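Local coordinates for protein peruvianin-I (Thevetia peruviana, PDB 6ORM) that acts as a cysteine-type peptidase in plant latex, although its chain belongs to the germin-like proteins of the cupin superfamily, at residues D9-D14 against Y24-P29; N55-T60 against I74-L79; P91-L96 against S150-N155; I104-Y109 against F127-G132. All blocks are in the same frame, centred on the assembly; numbering follows the deposited sequence.

Near the N terminus, interaction 1 closes a short loop of nine residues and bonds two irregular segments ahead of strand 38-39. Interaction 2 follows in series, closing a loop of 13 residues, and pairs strand 54-57, at one margin of the cupin sheet, with strand 73-79. Interaction 3 closes a much longer loop by joining the start of strand 95-101 to the end of strand 145-151. Interaction 4 is nested inside that loop and packs strand 104-109, from a second sheet, against 127-132. Interactions 2, 3 and 4 all reach the same sheet; Ser95 O and Ile129 N, probably hydrogen-bonded, connect 3 to 4. Tyr24 of interaction 1 touches Gln154 of interaction 3.

Interaction 1: D9-D14 against Y24-P29; sequences DFCLAD and YPCRNP
Cys11 and Cys26 join the two loop segments through a disulfide, as in germins, whose N-terminal region carries one, though the modelled sulfur geometry is doubtful. Two backbone bonds frame the single bridge of Ala13 with Cys26. Asp14 N donates to Pro25 O at 2.8 Å, almost straight at 175°, and Arg27 N donates to Leu12 O at 2.9 Å. A water extends the pairing: it accepts from Leu12 N (2.8 Å) and donates to Arg27 O. Ala13 O receives only weak bonds across the contact, from Arg27 NE at 3.2 Å and NH2 at 3.3 Å. The bend of the arginine at chi3 (-128°) brings the guanidinium to this carbonyl and sets one face of it over Leu12 CB. Its NH1 has a long, weak ion pair with Asp36, whereas Asp14 OD1 is bonded to Asn16 N. Further along, Phe10 CE1 meets Pro29 CB at 3.7 Å. Asn68 ND2 serves Cys11 O and Tyr24 O, and Ile21 of the second subunit packs on both cysteines. A covalent link and short backbone bonds thus carry the contact, with the arginine's weak N-H bonds to Ala13 O probably adding a looser hold.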
loop_
_atom_site.group_PDB
_atom_site.type_symbol
_atom_site.label_atom_id
_atom_site.label_comp_id
_atom_site.label_asym_id
_atom_site.label_seq_id
_atom_site.Cartn_x
_atom_site.Cartn_y
_atom_site.Cartn_z
ATOM N N ASP A 9 16.648 -6.305 0.224
ATOM C CA ASP A 9 17.315 -5.472 -0.777
ATOM C C ASP A 9 16.851 -5.820 -2.185
ATOM O O ASP A 9 16.417 -4.948 -2.946
ATOM C CB ASP A 9 18.831 -5.635 -0.675
ATOM C CG ASP A 9 19.401 -5.036 0.589
ATOM O OD1 ASP A 9 18.641 -4.418 1.362
ATOM O OD2 ASP A 9 20.622 -5.183 0.805
ATOM N N PHE A 10 16.920 -7.098 -2.543
ATOM C CA PHE A 10 16.505 -7.543 -3.864
ATOM C C PHE A 10 16.054 -8.990 -3.762
ATOM O O PHE A 10 16.237 -9.652 -2.737
ATOM C CB PHE A 10 17.626 -7.375 -4.900
ATOM C CG PHE A 10 18.936 -7.964 -4.479
ATOM C CD1 PHE A 10 19.172 -9.324 -4.603
ATOM C CD2 PHE A 10 19.936 -7.158 -3.960
ATOM C CE1 PHE A 10 20.376 -9.868 -4.214
ATOM C CE2 PHE A 10 21.146 -7.696 -3.570
ATOM C CZ PHE A 10 21.368 -9.054 -3.696
ATOM N N CYS A 11 15.466 -9.474 -4.850
ATOM C CA CYS A 11 14.796 -10.766 -4.861
ATOM C C CYS A 11 14.622 -11.210 -6.306
ATOM O O CYS A 11 13.527 -11.090 -6.863
ATOM C CB CYS A 11 13.445 -10.666 -4.145
ATOM S SG CYS A 11 12.695 -12.228 -3.648
ATOM N N LEU A 12 15.696 -11.700 -6.926
ATOM C CA LEU A 12 15.669 -11.966 -8.359
ATOM C C LEU A 12 14.651 -13.050 -8.675
ATOM O O LEU A 12 14.663 -14.123 -8.069
ATOM C CB LEU A 12 17.049 -12.401 -8.851
ATOM C CG LEU A 12 18.283 -11.632 -8.386
ATOM C CD1 LEU A 12 19.518 -12.242 -9.019
ATOM C CD2 LEU A 12 18.168 -10.163 -8.731
ATOM N N ALA A 13 13.770 -12.759 -9.630
ATOM C CA ALA A 13 12.756 -13.721 -10.035
ATOM C C ALA A 13 13.399 -15.037 -10.457
ATOM O O ALA A 13 14.287 -15.065 -11.314
ATOM C CB ALA A 13 11.913 -13.151 -11.177
ATOM N N ASP A 14 12.956 -16.129 -9.838
ATOM C CA ASP A 14 13.298 -17.475 -10.298
ATOM C C ASP A 14 12.271 -17.850 -11.354
ATOM O O ASP A 14 11.173 -18.311 -11.033
ATOM C CB ASP A 14 13.308 -18.463 -9.135
ATOM C CG ASP A 14 13.693 -19.871 -9.569
ATOM O OD1 ASP A 14 13.963 -20.084 -10.772
ATOM O OD2 ASP A 14 13.730 -20.769 -8.702
ATOM N N TYR A 24 6.765 -13.470 -8.208
ATOM C CA TYR A 24 7.661 -14.579 -8.497
ATOM C C TYR A 24 8.387 -15.007 -7.231
ATOM O O TYR A 24 8.760 -14.153 -6.413
ATOM C CB TYR A 24 8.711 -14.211 -9.553
ATOM C CG TYR A 24 8.188 -14.053 -10.956
ATOM C CD1 TYR A 24 7.889 -15.163 -11.735
ATOM C CD2 TYR A 24 8.019 -12.795 -11.513
ATOM C CE1 TYR A 24 7.421 -15.019 -13.027
ATOM C CE2 TYR A 24 7.553 -12.642 -12.798
ATOM C CZ TYR A 24 7.255 -13.756 -13.552
ATOM O OH TYR A 24 6.791 -13.595 -14.837
ATOM N N PRO A 25 8.615 -16.306 -7.048
ATOM C CA PRO A 25 9.617 -16.732 -6.070
ATOM C C PRO A 25 10.992 -16.257 -6.508
ATOM O O PRO A 25 11.221 -15.915 -7.672
ATOM C CB PRO A 25 9.523 -18.263 -6.077
ATOM C CG PRO A 25 8.714 -18.629 -7.260
ATOM C CD PRO A 25 7.992 -17.427 -7.772
ATOM N N CYS A 26 11.918 -16.232 -5.562
ATOM C CA CYS A 26 13.216 -15.640 -5.823
ATOM C C CYS A 26 14.318 -16.687 -5.776
ATOM O O CYS A 26 14.189 -17.742 -5.149
ATOM C CB CYS A 26 13.523 -14.530 -4.816
ATOM S SG CYS A 26 12.179 -13.374 -4.543
ATOM N N ARG A 27 15.408 -16.380 -6.471
ATOM C CA ARG A 27 16.655 -17.098 -6.293
ATOM C C ARG A 27 17.327 -16.651 -5.001
ATOM O O ARG A 27 17.015 -15.597 -4.439
ATOM C CB ARG A 27 17.571 -16.884 -7.492
ATOM C CG ARG A 27 16.922 -17.287 -8.800
ATOM C CD ARG A 27 17.869 -17.122 -9.962
ATOM N NE ARG A 27 17.260 -16.344 -11.033
ATOM C CZ ARG A 27 17.908 -15.431 -11.744
ATOM N NH1 ARG A 27 19.189 -15.187 -11.504
ATOM N NH2 ARG A 27 17.279 -14.768 -12.699
ATOM N N ASN A 28 18.261 -17.469 -4.532
ATOM C CA ASN A 28 19.044 -17.167 -3.340
ATOM C C ASN A 28 19.793 -15.852 -3.528
ATOM O O ASN A 28 20.700 -15.771 -4.366
ATOM C CB ASN A 28 20.016 -18.314 -3.055
ATOM C CG ASN A 28 20.774 -18.141 -1.751
ATOM O OD1 ASN A 28 20.739 -17.081 -1.125
ATOM N ND2 ASN A 28 21.458 -19.197 -1.330
ATOM N N PRO A 29 19.453 -14.809 -2.761
ATOM C CA PRO A 29 20.113 -13.507 -2.954
ATOM C C PRO A 29 21.617 -13.556 -2.761
ATOM O O PRO A 29 22.326 -12.710 -3.320
ATOM C CB PRO A 29 19.446 -12.604 -1.906
ATOM C CG PRO A 29 18.227 -13.336 -1.450
ATOM C CD PRO A 29 18.477 -14.791 -1.658
HETATM O O HOH W 1 17.669 -12.892 -5.257
#

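Interaction 2: N55-T60 against I74-L79; sequences NVTFVT and INRCVL. With NAG (2-acetamido-2-deoxy-beta-D-glucopyranose), chain D.
Asn55 with Val78 and Thr57 with Arg76 form hydrogen-bonded antiparallel pairs in the cupin beta-sheet, with Val56 and Cys77 as the non-hydrogen-bonded pair between them. The strand axes approach to 4.7 Å at 159°, and four backbone bonds, among them Asn55 N to Val78 O at 2.8 Å, fix the register. Asn55, Val56 and Thr57 make up an N-glycosylation sequon, and the sugar is present: Asn55 ND2 is bound to NAG C1, while its remaining N-H goes to Gly48 O. Asn55, Thr57 and Arg76 project from the same face of the sheet. Arg76 leaves its strand extended and then bends at chi3 (64°), which lays it alongside Thr57, pointing the same way. NH2 donates to Thr57 OG1 at 2.9 Å, the hydroxyl standing 32° out of the guanidinium plane, and also to Gln44 O. In that plane, at the edge, a water accepts from Arg76 NE at 3.0 Å and lies 2.7 Å from Asn55 OD1. Replacing Arg76 by a leucine would probably leave this water, Thr57 OG1 and Gln44 O without the arginine's N-H groups. Towards Val59, Asn75, still on its strand, turns its amide nearly perpendicular to the Phe58 ring, and OD1 takes Val59 N at 3.1 Å. Thr57 OG1, set anti to its own carbonyl carbon, comes within 3.4 Å of NAG C5.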
loop_
_atom_site.group_PDB
_atom_site.type_symbol
_atom_site.label_atom_id
_atom_site.label_comp_id
_atom_site.label_asym_id
_atom_site.label_seq_id
_atom_site.Cartn_x
_atom_site.Cartn_y
_atom_site.Cartn_z
ATOM N N ASN A 55 5.971 -2.457 -32.638
ATOM C CA ASN A 55 6.794 -3.426 -31.927
ATOM C C ASN A 55 6.960 -2.976 -30.486
ATOM O O ASN A 55 7.338 -1.828 -30.230
ATOM C CB ASN A 55 8.182 -3.611 -32.539
ATOM C CG ASN A 55 9.044 -4.501 -31.674
ATOM O OD1 ASN A 55 9.781 -4.031 -30.805
ATOM N ND2 ASN A 55 8.925 -5.800 -31.882
ATOM N N VAL A 56 6.696 -3.884 -29.551
ATOM C CA VAL A 56 6.973 -3.663 -28.139
ATOM C C VAL A 56 8.093 -4.603 -27.717
ATOM O O VAL A 56 8.008 -5.819 -27.929
ATOM C CB VAL A 56 5.725 -3.884 -27.268
ATOM C CG1 VAL A 56 6.021 -3.476 -25.838
ATOM C CG2 VAL A 56 4.539 -3.102 -27.815
ATOM N N THR A 57 9.142 -4.039 -27.127
ATOM C CA THR A 57 10.188 -4.812 -26.467
ATOM C C THR A 57 9.981 -4.635 -24.967
ATOM O O THR A 57 10.157 -3.533 -24.436
ATOM C CB THR A 57 11.579 -4.362 -26.910
ATOM O OG1 THR A 57 11.671 -4.448 -28.337
ATOM C CG2 THR A 57 12.651 -5.250 -26.287
ATOM N N PHE A 58 9.599 -5.718 -24.295
ATOM C CA PHE A 58 9.153 -5.668 -22.910
ATOM C C PHE A 58 10.321 -5.814 -21.946
ATOM O O PHE A 58 11.228 -6.620 -22.167
ATOM C CB PHE A 58 8.142 -6.782 -22.634
ATOM C CG PHE A 58 6.829 -6.606 -23.333
ATOM C CD1 PHE A 58 5.849 -5.784 -22.803
ATOM C CD2 PHE A 58 6.569 -7.274 -24.518
ATOM C CE1 PHE A 58 4.633 -5.630 -23.444
ATOM C CE2 PHE A 58 5.357 -7.123 -25.165
ATOM C CZ PHE A 58 4.388 -6.301 -24.628
ATOM N N VAL A 59 10.300 -5.016 -20.879
ATOM C CA VAL A 59 11.185 -5.255 -19.745
ATOM C C VAL A 59 10.358 -5.246 -18.467
ATOM O O VAL A 59 10.313 -4.243 -17.744
ATOM C CB VAL A 59 12.336 -4.235 -19.659
ATOM C CG1 VAL A 59 13.386 -4.727 -18.676
ATOM C CG2 VAL A 59 12.960 -4.003 -21.025
ATOM N N THR A 60 9.680 -6.357 -18.202
ATOM C CA THR A 60 9.055 -6.622 -16.920
ATOM C C THR A 60 9.923 -7.609 -16.141
ATOM O O THR A 60 10.972 -8.055 -16.613
ATOM C CB THR A 60 7.637 -7.166 -17.113
ATOM O OG1 THR A 60 7.709 -8.530 -17.547
ATOM C CG2 THR A 60 6.883 -6.344 -18.149
ATOM N N ILE A 74 10.027 -0.825 -17.764
ATOM C CA ILE A 74 10.165 0.057 -18.917
ATOM C C ILE A 74 9.976 -0.771 -20.182
ATOM O O ILE A 74 10.553 -1.856 -20.317
ATOM C CB ILE A 74 11.513 0.810 -18.924
ATOM C CG1 ILE A 74 11.535 1.858 -20.040
ATOM C CG2 ILE A 74 12.694 -0.140 -19.041
ATOM C CD1 ILE A 74 12.692 2.837 -19.938
ATOM N N ASN A 75 9.145 -0.275 -21.094
ATOM C CA ASN A 75 8.911 -0.912 -22.380
ATOM C C ASN A 75 9.315 0.043 -23.494
ATOM O O ASN A 75 9.044 1.244 -23.417
ATOM C CB ASN A 75 7.435 -1.308 -22.549
ATOM C CG ASN A 75 6.988 -2.358 -21.548
ATOM O OD1 ASN A 75 7.760 -3.232 -21.154
ATOM N ND2 ASN A 75 5.731 -2.277 -21.134
ATOM N N ARG A 76 9.961 -0.493 -24.527
ATOM C CA ARG A 76 10.278 0.279 -25.720
ATOM C C ARG A 76 9.248 -0.020 -26.797
ATOM O O ARG A 76 8.985 -1.187 -27.105
ATOM C CB ARG A 76 11.681 -0.039 -26.241
ATOM C CG ARG A 76 12.061 0.790 -27.465
ATOM C CD ARG A 76 13.343 0.298 -28.125
ATOM N NE ARG A 76 13.210 -1.054 -28.657
ATOM C CZ ARG A 76 14.235 -1.863 -28.913
ATOM N NH1 ARG A 76 15.479 -1.446 -28.719
ATOM N NH2 ARG A 76 14.015 -3.080 -29.393
ATOM N N CYS A 77 8.679 1.033 -27.375
ATOM C CA CYS A 77 7.696 0.907 -28.438
ATOM C C CYS A 77 8.236 1.586 -29.685
ATOM O O CYS A 77 8.641 2.752 -29.635
ATOM C CB CYS A 77 6.355 1.519 -28.028
ATOM S SG CYS A 77 5.583 0.797 -26.546
ATOM N N VAL A 78 8.238 0.861 -30.799
ATOM C CA VAL A 78 8.637 1.395 -32.094
ATOM C C VAL A 78 7.453 1.271 -33.041
ATOM O O VAL A 78 6.847 0.199 -33.151
ATOM C CB VAL A 78 9.875 0.667 -32.650
ATOM C CG1 VAL A 78 10.241 1.198 -34.031
ATOM C CG2 VAL A 78 11.046 0.808 -31.684
ATOM N N LEU A 79 7.127 2.367 -33.719
ATOM C CA LEU A 79 6.014 2.421 -34.655
ATOM C C LEU A 79 6.561 2.658 -36.053
ATOM O O LEU A 79 7.271 3.642 -36.286
ATOM C CB LEU A 79 5.029 3.527 -34.274
ATOM C CG LEU A 79 4.159 3.309 -33.035
ATOM C CD1 LEU A 79 3.420 4.589 -32.674
ATOM C CD2 LEU A 79 3.177 2.167 -33.262
HETATM C C1 NAG D . 9.645 -6.744 -31.071
HETATM C C2 NAG D . 9.190 -8.172 -31.299
HETATM C C3 NAG D . 9.716 -9.063 -30.182
HETATM C C4 NAG D . 11.219 -8.875 -29.993
HETATM C C5 NAG D . 11.607 -7.396 -29.950
HETATM C C6 NAG D . 13.102 -7.171 -29.966
HETATM C C7 NAG D . 7.089 -8.620 -32.490
HETATM C C8 NAG D . 5.593 -8.648 -32.395
HETATM N N2 NAG D . 7.740 -8.254 -31.380
HETATM O O3 NAG D . 9.422 -10.420 -30.493
HETATM O O4 NAG D . 11.598 -9.431 -28.741
HETATM O O5 NAG D . 11.059 -6.693 -31.074
HETATM O O6 NAG D . 13.694 -7.596 -31.186
HETATM O O7 NAG D . 7.681 -8.916 -33.522
HETATM O O HOH W 2 10.430 -1.829 -29.400
#

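Interaction 3: P91-L96 against S150-N155; sequences PRASSL and SLNSQN
Leu96 and Ser150 form a hydrogen-bonded antiparallel pair, Leu96 N to Ser150 O at 2.7 Å and Ser150 N to Leu96 O at 2.8 Å, at the end of the cupin sheet where loop 91-94 enters its strand and loop 152-155 leaves the other. Side chains then take over the bridging. Asn152, the centre of an inverse gamma turn, holds CG between its backbone N and carbonyl carbon (chi1 60°), which swings the amide across to the other segment. There OD1 lies 2.7 Å from Ser94 N, a weak bond because the angle at hydrogen is only 126°. Its ND2 donates to a water that donates to Ser94 OG, and this hydroxyl also bonds Leu70 O of the third subunit. Next to this amide Ala93 CB meets Leu151 CB at 3.9 Å. At the far end Arg92 NH2 donates to Asn155 O at 2.8 Å, the oxygen standing 20° out of the guanidinium plane, while NE adds a weak bond to it. NE also gives a hydrogen to a water that donates to Ser153 OG, which accepts Asn155 N at 3.1 Å in an ST turn and is also hydrogen-bonded to Asp3 OD1. Arg92 NH1 forms a salt bridge with Asp9 of the fourth subunit. The guanidinium is therefore probably fixed in rotation by a carbonyl within the chain and a carboxylate beyond it, coupling this loop pairing to subunit assembly.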
loop_
_atom_site.group_PDB
_atom_site.type_symbol
_atom_site.label_atom_id
_atom_site.label_comp_id
_atom_site.label_asym_id
_atom_site.label_seq_id
_atom_site.Cartn_x
_atom_site.Cartn_y
_atom_site.Cartn_z
ATOM N N PRO A 91 -3.466 -2.233 -17.198
ATOM C CA PRO A 91 -4.441 -2.347 -16.099
ATOM C C PRO A 91 -3.911 -2.001 -14.715
ATOM O O PRO A 91 -4.687 -1.516 -13.882
ATOM C CB PRO A 91 -4.876 -3.818 -16.178
ATOM C CG PRO A 91 -4.635 -4.202 -17.601
ATOM C CD PRO A 91 -3.406 -3.455 -18.018
ATOM N N ARG A 92 -2.628 -2.225 -14.423
ATOM C CA ARG A 92 -2.163 -2.152 -13.042
ATOM C C ARG A 92 -1.025 -1.155 -12.834
ATOM O O ARG A 92 -0.271 -1.288 -11.864
ATOM C CB ARG A 92 -1.744 -3.541 -12.556
ATOM C CG ARG A 92 -2.872 -4.564 -12.595
ATOM C CD ARG A 92 -2.430 -5.939 -12.106
ATOM N NE ARG A 92 -1.358 -6.501 -12.926
ATOM C CZ ARG A 92 -1.554 -7.246 -14.009
ATOM N NH1 ARG A 92 -2.786 -7.523 -14.418
ATOM N NH2 ARG A 92 -0.515 -7.713 -14.689
ATOM N N ALA A 93 -0.883 -0.153 -13.701
ATOM C CA ALA A 93 0.176 0.826 -13.487
ATOM C C ALA A 93 -0.106 2.096 -14.275
ATOM O O ALA A 93 -0.767 2.066 -15.317
ATOM C CB ALA A 93 1.547 0.266 -13.884
ATOM N N SER A 94 0.406 3.211 -13.757
ATOM C CA SER A 94 0.576 4.411 -14.557
ATOM C C SER A 94 1.625 4.160 -15.636
ATOM O O SER A 94 2.477 3.276 -15.512
ATOM C CB SER A 94 1.013 5.592 -13.687
ATOM O OG SER A 94 0.131 5.801 -12.600
ATOM N N SER A 95 1.567 4.957 -16.699
ATOM C CA SER A 95 2.562 4.893 -17.762
ATOM C C SER A 95 3.062 6.298 -18.056
ATOM O O SER A 95 2.272 7.178 -18.411
ATOM C CB SER A 95 1.986 4.251 -19.027
ATOM O OG SER A 95 2.977 4.162 -20.036
ATOM N N LEU A 96 4.369 6.500 -17.914
ATOM C CA LEU A 96 5.026 7.755 -18.252
ATOM C C LEU A 96 5.783 7.539 -19.558
ATOM O O LEU A 96 6.788 6.820 -19.591
ATOM C CB LEU A 96 5.955 8.201 -17.123
ATOM C CG LEU A 96 6.665 9.551 -17.257
ATOM C CD1 LEU A 96 5.678 10.663 -17.588
ATOM C CD2 LEU A 96 7.419 9.870 -15.975
ATOM N N SER A 150 7.628 4.174 -19.019
ATOM C CA SER A 150 7.985 3.805 -17.655
ATOM C C SER A 150 6.703 3.572 -16.868
ATOM O O SER A 150 5.812 4.427 -16.863
ATOM C CB SER A 150 8.829 4.898 -16.996
ATOM O OG SER A 150 10.082 5.047 -17.642
ATOM N N LEU A 151 6.599 2.408 -16.227
ATOM C CA LEU A 151 5.394 2.031 -15.498
ATOM C C LEU A 151 5.748 1.619 -14.076
ATOM O O LEU A 151 6.769 0.965 -13.844
ATOM C CB LEU A 151 4.652 0.894 -16.216
ATOM C CG LEU A 151 4.260 1.185 -17.669
ATOM C CD1 LEU A 151 5.197 0.478 -18.645
ATOM C CD2 LEU A 151 2.808 0.810 -17.938
ATOM N N ASN A 152 4.892 2.001 -13.125
ATOM C CA ASN A 152 5.145 1.730 -11.709
ATOM C C ASN A 152 4.557 0.378 -11.293
ATOM O O ASN A 152 3.744 0.262 -10.375
ATOM C CB ASN A 152 4.611 2.868 -10.845
ATOM C CG ASN A 152 3.117 3.079 -11.003
ATOM O OD1 ASN A 152 2.552 2.863 -12.076
ATOM N ND2 ASN A 152 2.468 3.506 -9.924
ATOM N N SER A 153 4.989 -0.658 -12.005
ATOM C CA SER A 153 4.734 -2.034 -11.606
ATOM C C SER A 153 5.770 -2.914 -12.283
ATOM O O SER A 153 6.228 -2.608 -13.386
ATOM C CB SER A 153 3.318 -2.491 -11.975
ATOM O OG SER A 153 3.128 -3.860 -11.652
ATOM N N GLN A 154 6.134 -4.008 -11.615
ATOM C CA GLN A 154 7.001 -4.988 -12.255
ATOM C C GLN A 154 6.288 -5.768 -13.350
ATOM O O GLN A 154 6.956 -6.436 -14.147
ATOM C CB GLN A 154 7.566 -5.960 -11.219
ATOM C CG GLN A 154 6.559 -6.972 -10.721
ATOM C CD GLN A 154 7.159 -7.945 -9.729
ATOM O OE1 GLN A 154 7.679 -7.547 -8.686
ATOM N NE2 GLN A 154 7.090 -9.229 -10.052
ATOM N N ASN A 155 4.964 -5.699 -13.412
ATOM C CA ASN A 155 4.179 -6.426 -14.400
ATOM C C ASN A 155 2.860 -5.692 -14.606
ATOM O O ASN A 155 1.806 -6.162 -14.157
ATOM C CB ASN A 155 3.943 -7.871 -13.952
ATOM C CG ASN A 155 3.302 -8.722 -15.035
ATOM O OD1 ASN A 155 3.468 -8.461 -16.225
ATOM N ND2 ASN A 155 2.559 -9.743 -14.624
HETATM O O HOH W 3 0.753 -5.749 -11.320
HETATM O O HOH W 4 -0.422 4.420 -10.357
HETATM O O HOH W 5 9.897 6.460 -20.109
#

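Interaction 4: I104-Y109 against F127-G132; sequences ILEGFY and FIIPPG
Glu106 brings the polar group of this contact: OE1 is hydrogen-bonded to Thr137 OG1, whereas OE2 meets only carbon on the facing segment, Ile129 CD1 at 3.2 Å. The two strands belong to different sheets of the cupin fold, their axes 7.8 Å apart and inclined by 29°, and meet through side chains. Pro130 and Gly132, with His135 further on, fit part of the second cupin motif. Glu106 CG, anti to the backbone N, abuts Phe127 CD1 at 3.4 Å, the bend at chi2 turns the carboxylate toward Ile129, and the backbone O lies 3.7 Å above one face of the Phe127 ring. Phe108 holds CG between its backbone N and carbonyl carbon (chi1 77°), which tips the ring toward Pro130. The proline CD sits 3.6 Å from the ring centroid and 6° off the normal, a CH-pi contact over the face. At the edge of the same ring, in its plane, Phe127 CE1 is 3.8 Å from Phe108 CD2. Phe37 of the third subunit meets Phe108 edge-to-face, and Tyr117 of the same chain adds another ring. With an alanine in place of Phe108, Pro130 would probably lose its aromatic face and a gap would open beside Phe127 and the neighbouring subunit's Phe37. Cohesion between the sheets here thus rests on dispersion and CH-pi attraction, while OE1 is hydrogen-bonded within its own sheet, to strand 135-139.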
loop_
_atom_site.group_PDB
_atom_site.type_symbol
_atom_site.label_atom_id
_atom_site.label_comp_id
_atom_site.label_asym_id
_atom_site.label_seq_id
_atom_site.Cartn_x
_atom_site.Cartn_y
_atom_site.Cartn_z
ATOM N N ILE A 104 4.706 11.549 -32.545
ATOM C CA ILE A 104 3.550 10.713 -32.260
ATOM C C ILE A 104 2.401 11.569 -31.749
ATOM O O ILE A 104 2.604 12.633 -31.154
ATOM C CB ILE A 104 3.876 9.612 -31.228
ATOM C CG1 ILE A 104 4.478 10.233 -29.964
ATOM C CG2 ILE A 104 4.803 8.577 -31.819
ATOM C CD1 ILE A 104 4.831 9.229 -28.888
ATOM N N LEU A 105 1.183 11.088 -31.988
ATOM C CA LEU A 105 0.007 11.542 -31.259
ATOM C C LEU A 105 -0.223 10.580 -30.102
ATOM O O LEU A 105 -0.384 9.376 -30.318
ATOM C CB LEU A 105 -1.223 11.594 -32.163
ATOM C CG LEU A 105 -1.413 12.812 -33.066
ATOM C CD1 LEU A 105 -2.800 12.779 -33.698
ATOM C CD2 LEU A 105 -1.195 14.107 -32.292
ATOM N N GLU A 106 -0.216 11.106 -28.880
ATOM C CA GLU A 106 -0.397 10.316 -27.671
ATOM C C GLU A 106 -1.609 10.848 -26.921
ATOM O O GLU A 106 -1.699 12.052 -26.666
ATOM C CB GLU A 106 0.857 10.379 -26.793
ATOM C CG GLU A 106 0.779 9.567 -25.515
ATOM C CD GLU A 106 0.998 8.088 -25.744
ATOM O OE1 GLU A 106 1.702 7.732 -26.714
ATOM O OE2 GLU A 106 0.471 7.283 -24.949
ATOM N N GLY A 107 -2.540 9.962 -26.575
ATOM C CA GLY A 107 -3.721 10.388 -25.845
ATOM C C GLY A 107 -4.279 9.306 -24.948
ATOM O O GLY A 107 -4.043 8.114 -25.159
ATOM N N PHE A 108 -5.029 9.744 -23.934
ATOM C CA PHE A 108 -5.804 8.846 -23.088
ATOM C C PHE A 108 -7.197 9.427 -22.874
ATOM O O PHE A 108 -7.420 10.630 -23.019
ATOM C CB PHE A 108 -5.110 8.578 -21.738
ATOM C CG PHE A 108 -5.227 9.706 -20.741
ATOM C CD1 PHE A 108 -6.315 9.792 -19.883
ATOM C CD2 PHE A 108 -4.229 10.660 -20.640
ATOM C CE1 PHE A 108 -6.418 10.824 -18.964
ATOM C CE2 PHE A 108 -4.324 11.695 -19.719
ATOM C CZ PHE A 108 -5.421 11.774 -18.881
ATOM N N TYR A 109 -8.137 8.544 -22.535
ATOM C CA TYR A 109 -9.516 8.912 -22.233
ATOM C C TYR A 109 -9.766 8.774 -20.736
ATOM O O TYR A 109 -9.389 7.764 -20.132
ATOM C CB TYR A 109 -10.507 8.032 -23.002
ATOM C CG TYR A 109 -10.331 8.050 -24.503
ATOM C CD1 TYR A 109 -9.371 7.257 -25.116
ATOM C CD2 TYR A 109 -11.130 8.853 -25.307
ATOM C CE1 TYR A 109 -9.208 7.266 -26.488
ATOM C CE2 TYR A 109 -10.975 8.867 -26.681
ATOM C CZ TYR A 109 -10.010 8.072 -27.264
ATOM O OH TYR A 109 -9.848 8.081 -28.631
ATOM N N PHE A 127 4.689 12.330 -21.462
ATOM C CA PHE A 127 3.235 12.301 -21.395
ATOM C C PHE A 127 2.849 11.225 -20.394
ATOM O O PHE A 127 3.359 10.103 -20.468
ATOM C CB PHE A 127 2.628 12.021 -22.775
ATOM C CG PHE A 127 1.148 12.278 -22.855
ATOM C CD1 PHE A 127 0.241 11.266 -22.585
ATOM C CD2 PHE A 127 0.666 13.524 -23.214
ATOM C CE1 PHE A 127 -1.122 11.494 -22.665
ATOM C CE2 PHE A 127 -0.696 13.760 -23.296
ATOM C CZ PHE A 127 -1.590 12.744 -23.020
ATOM N N ILE A 128 1.960 11.563 -19.463
ATOM C CA ILE A 128 1.602 10.677 -18.359
ATOM C C ILE A 128 0.214 10.098 -18.613
ATOM O O ILE A 128 -0.724 10.830 -18.951
ATOM C CB ILE A 128 1.676 11.404 -17.001
ATOM C CG1 ILE A 128 1.356 10.437 -15.858
ATOM C CG2 ILE A 128 0.768 12.633 -16.967
ATOM C CD1 ILE A 128 2.443 9.401 -15.614
ATOM N N ILE A 129 0.100 8.782 -18.487
ATOM C CA ILE A 129 -1.153 8.044 -18.625
ATOM C C ILE A 129 -1.546 7.526 -17.244
ATOM O O ILE A 129 -0.811 6.717 -16.663
ATOM C CB ILE A 129 -1.023 6.883 -19.624
ATOM C CG1 ILE A 129 -0.850 7.406 -21.049
ATOM C CG2 ILE A 129 -2.229 5.956 -19.536
ATOM C CD1 ILE A 129 0.338 6.817 -21.747
ATOM N N PRO A 130 -2.668 7.961 -16.678
ATOM C CA PRO A 130 -3.104 7.432 -15.378
ATOM C C PRO A 130 -3.379 5.942 -15.461
ATOM O O PRO A 130 -3.647 5.411 -16.550
ATOM C CB PRO A 130 -4.387 8.227 -15.083
ATOM C CG PRO A 130 -4.285 9.452 -15.934
ATOM C CD PRO A 130 -3.544 9.039 -17.167
ATOM N N PRO A 131 -3.326 5.231 -14.333
ATOM C CA PRO A 131 -3.399 3.762 -14.377
ATOM C C PRO A 131 -4.725 3.262 -14.931
ATOM O O PRO A 131 -5.800 3.730 -14.545
ATOM C CB PRO A 131 -3.215 3.355 -12.909
ATOM C CG PRO A 131 -3.606 4.567 -12.124
ATOM C CD PRO A 131 -3.167 5.734 -12.959
ATOM N N GLY A 132 -4.639 2.295 -15.845
ATOM C CA GLY A 132 -5.799 1.587 -16.336
ATOM C C GLY A 132 -6.592 2.298 -17.408
ATOM O O GLY A 132 -7.526 1.701 -17.960
#